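Long-range contact in probable sugar ABC transporter, sugar-binding protein (Streptococcus pneumoniae, PDB 2W7Y), which binds blood group A-trisaccharide and, as the solute-binding protein of a probable sugar ABC transporter, probably delivers captured glycans for uptake: residues Ser207-Asn212 / Val385-Asp390. Numbering follows the deposited sequence.
Sequences SIRLFN and VPTVSD
Asn212 reaches from helix 207-215 to the backbone between Pro386 and Val388 and grips it with both ends of its amide. Asn212 ND2 donates to Pro386 O at 2.9 Å, meeting that carbonyl nearly head-on (C=O...N angle 157°), while Asn212 OD1 accepts from Val388 N at 3.0 Å from a donor tilted 35° out of the amide's own carbonyl plane. Swinging CG away from the backbone N (chi1 -150°) carries the amide across to the other segment, and the two bonds together restrain its rotation. Asparagine suits the place because one short side chain supplies a donor and an acceptor to a buried turn. Val385 covers the donor end, its CG2 lying 3.6 Å from Asn212 ND2.

Solute-binding proteins of this family typically have two lobes around a sugar cleft; here the contact joins helix 207-215 to the start of helix 388-392, just after strand 383-385, which runs parallel to strand 302-306. Thr387 suits the N-cap because its hydroxyl can accept from a first-turn N-H, that of Asp390, whereas the Val388 N-H is taken up by Asn212.

Beside this polar grip, valine at 388 sets one methyl against each neighbour on helix 207-215. Ile208 extends CD1 obliquely over it, 4.2 Å from Val388 CG1, and Val388 CG2 comes to the edge of the Phe211 ring, near the ring plane. Phe211 also packs edge-to-face with Phe239. On the sugar-facing side, Arg209 passes the Thr387 methyl obliquely; its long chain lets NH2 hydrogen-bond O7 of the bound 2-acetamido-2-deoxy-galactose.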
loop_
_atom_site.group_PDB
_atom_site.type_symbol
_atom_site.label_atom_id
_atom_site.label_comp_id
_atom_site.label_asym_id
_atom_site.label_seq_id
_atom_site.Cartn_x
_atom_site.Cartn_y
_atom_site.Cartn_z
ATOM N N SER A 207 -2.429 -8.406 7.896
ATOM C CA SER A 207 -1.637 -8.711 9.090
ATOM C C SER A 207 -0.172 -8.267 8.989
ATOM O O SER A 207 0.480 -8.064 10.011
ATOM C CB SER A 207 -1.745 -10.194 9.466
ATOM O OG SER A 207 -1.257 -11.028 8.432
ATOM N N ILE A 208 0.338 -8.106 7.766
ATOM C CA ILE A 208 1.699 -7.597 7.565
ATOM C C ILE A 208 1.811 -6.120 7.954
ATOM O O ILE A 208 2.898 -5.640 8.269
ATOM C CB ILE A 208 2.238 -7.856 6.118
ATOM C CG1 ILE A 208 3.774 -7.778 6.087
ATOM C CG2 ILE A 208 1.589 -6.901 5.101
ATOM C CD1 ILE A 208 4.413 -8.161 4.763
ATOM N N ARG A 209 0.679 -5.414 7.942
ATOM C CA ARG A 209 0.618 -4.013 8.358
ATOM C C ARG A 209 0.812 -3.892 9.868
ATOM O O ARG A 209 1.320 -2.876 10.354
ATOM C CB ARG A 209 -0.709 -3.355 7.947
ATOM C CG ARG A 209 -1.270 -3.758 6.587
ATOM C CD ARG A 209 -0.334 -3.415 5.432
ATOM N NE ARG A 209 -0.998 -3.574 4.140
ATOM C CZ ARG A 209 -0.380 -3.543 2.965
ATOM N NH1 ARG A 209 0.934 -3.358 2.899
ATOM N NH2 ARG A 209 -1.082 -3.695 1.852
ATOM N N LEU A 210 0.397 -4.924 10.599
ATOM C CA LEU A 210 0.666 -5.016 12.036
ATOM C C LEU A 210 2.139 -5.310 12.319
ATOM O O LEU A 210 2.723 -4.711 13.221
ATOM C CB LEU A 210 -0.230 -6.064 12.703
ATOM C CG LEU A 210 -1.721 -5.749 12.897
ATOM C CD1 LEU A 210 -2.445 -6.953 13.478
ATOM C CD2 LEU A 210 -1.926 -4.524 13.781
ATOM N N PHE A 211 2.729 -6.224 11.548
ATOM C CA PHE A 211 4.162 -6.533 11.638
ATOM C C PHE A 211 5.023 -5.322 11.258
ATOM O O PHE A 211 5.971 -4.983 11.968
ATOM C CB PHE A 211 4.521 -7.740 10.756
ATOM C CG PHE A 211 6.006 -8.043 10.696
ATOM C CD1 PHE A 211 6.640 -8.727 11.735
ATOM C CD2 PHE A 211 6.768 -7.650 9.594
ATOM C CE1 PHE A 211 8.016 -9.005 11.679
ATOM C CE2 PHE A 211 8.136 -7.926 9.528
ATOM C CZ PHE A 211 8.763 -8.605 10.570
ATOM N N ASN A 212 4.680 -4.693 10.137
ATOM C CA ASN A 212 5.375 -3.520 9.615
ATOM C C ASN A 212 5.463 -2.395 10.639
ATOM O O ASN A 212 6.513 -1.762 10.795
ATOM C CB ASN A 212 4.637 -3.008 8.374
ATOM C CG ASN A 212 5.551 -2.327 7.362
ATOM O OD1 ASN A 212 5.309 -2.417 6.163
ATOM N ND2 ASN A 212 6.581 -1.632 7.832
ATOM N N VAL A 385 6.949 4.506 9.028
ATOM C CA VAL A 385 7.739 3.452 8.379
ATOM C C VAL A 385 7.345 3.245 6.906
ATOM O O VAL A 385 6.217 3.553 6.522
ATOM C CB VAL A 385 7.651 2.084 9.146
ATOM C CG1 VAL A 385 8.308 2.180 10.517
ATOM C CG2 VAL A 385 6.210 1.595 9.265
ATOM N N PRO A 386 8.286 2.749 6.072
ATOM C CA PRO A 386 7.917 2.347 4.717
ATOM C C PRO A 386 7.363 0.919 4.715
ATOM O O PRO A 386 7.465 0.217 5.723
ATOM C CB PRO A 386 9.247 2.412 3.961
ATOM C CG PRO A 386 10.275 2.090 4.990
ATOM C CD PRO A 386 9.729 2.556 6.327
ATOM N N THR A 387 6.779 0.492 3.603
ATOM C CA THR A 387 6.253 -0.871 3.518
ATOM C C THR A 387 7.393 -1.865 3.343
ATOM O O THR A 387 8.384 -1.571 2.658
ATOM C CB THR A 387 5.262 -1.060 2.354
ATOM O OG1 THR A 387 5.882 -0.643 1.132
ATOM C CG2 THR A 387 3.988 -0.269 2.581
ATOM N N VAL A 388 7.244 -3.029 3.975
ATOM C CA VAL A 388 8.137 -4.173 3.774
ATOM C C VAL A 388 8.398 -4.403 2.280
ATOM O O VAL A 388 9.539 -4.639 1.872
ATOM C CB VAL A 388 7.557 -5.465 4.431
ATOM C CG1 VAL A 388 8.235 -6.725 3.891
ATOM C CG2 VAL A 388 7.676 -5.399 5.952
ATOM N N SER A 389 7.336 -4.308 1.483
ATOM C CA SER A 389 7.399 -4.488 0.035
ATOM C C SER A 389 8.366 -3.532 -0.667
ATOM O O SER A 389 9.108 -3.944 -1.552
ATOM C CB SER A 389 5.996 -4.343 -0.566
ATOM O OG SER A 389 5.970 -4.810 -1.901
ATOM N N ASP A 390 8.350 -2.260 -0.268
ATOM C CA ASP A 390 9.191 -1.229 -0.884
ATOM C C ASP A 390 10.668 -1.425 -0.579
ATOM O O ASP A 390 11.521 -1.326 -1.467
ATOM C CB ASP A 390 8.755 0.169 -0.426
ATOM C CG ASP A 390 7.598 0.726 -1.244
ATOM O OD1 ASP A 390 7.193 1.877 -0.978
ATOM O OD2 ASP A 390 7.097 0.029 -2.153
#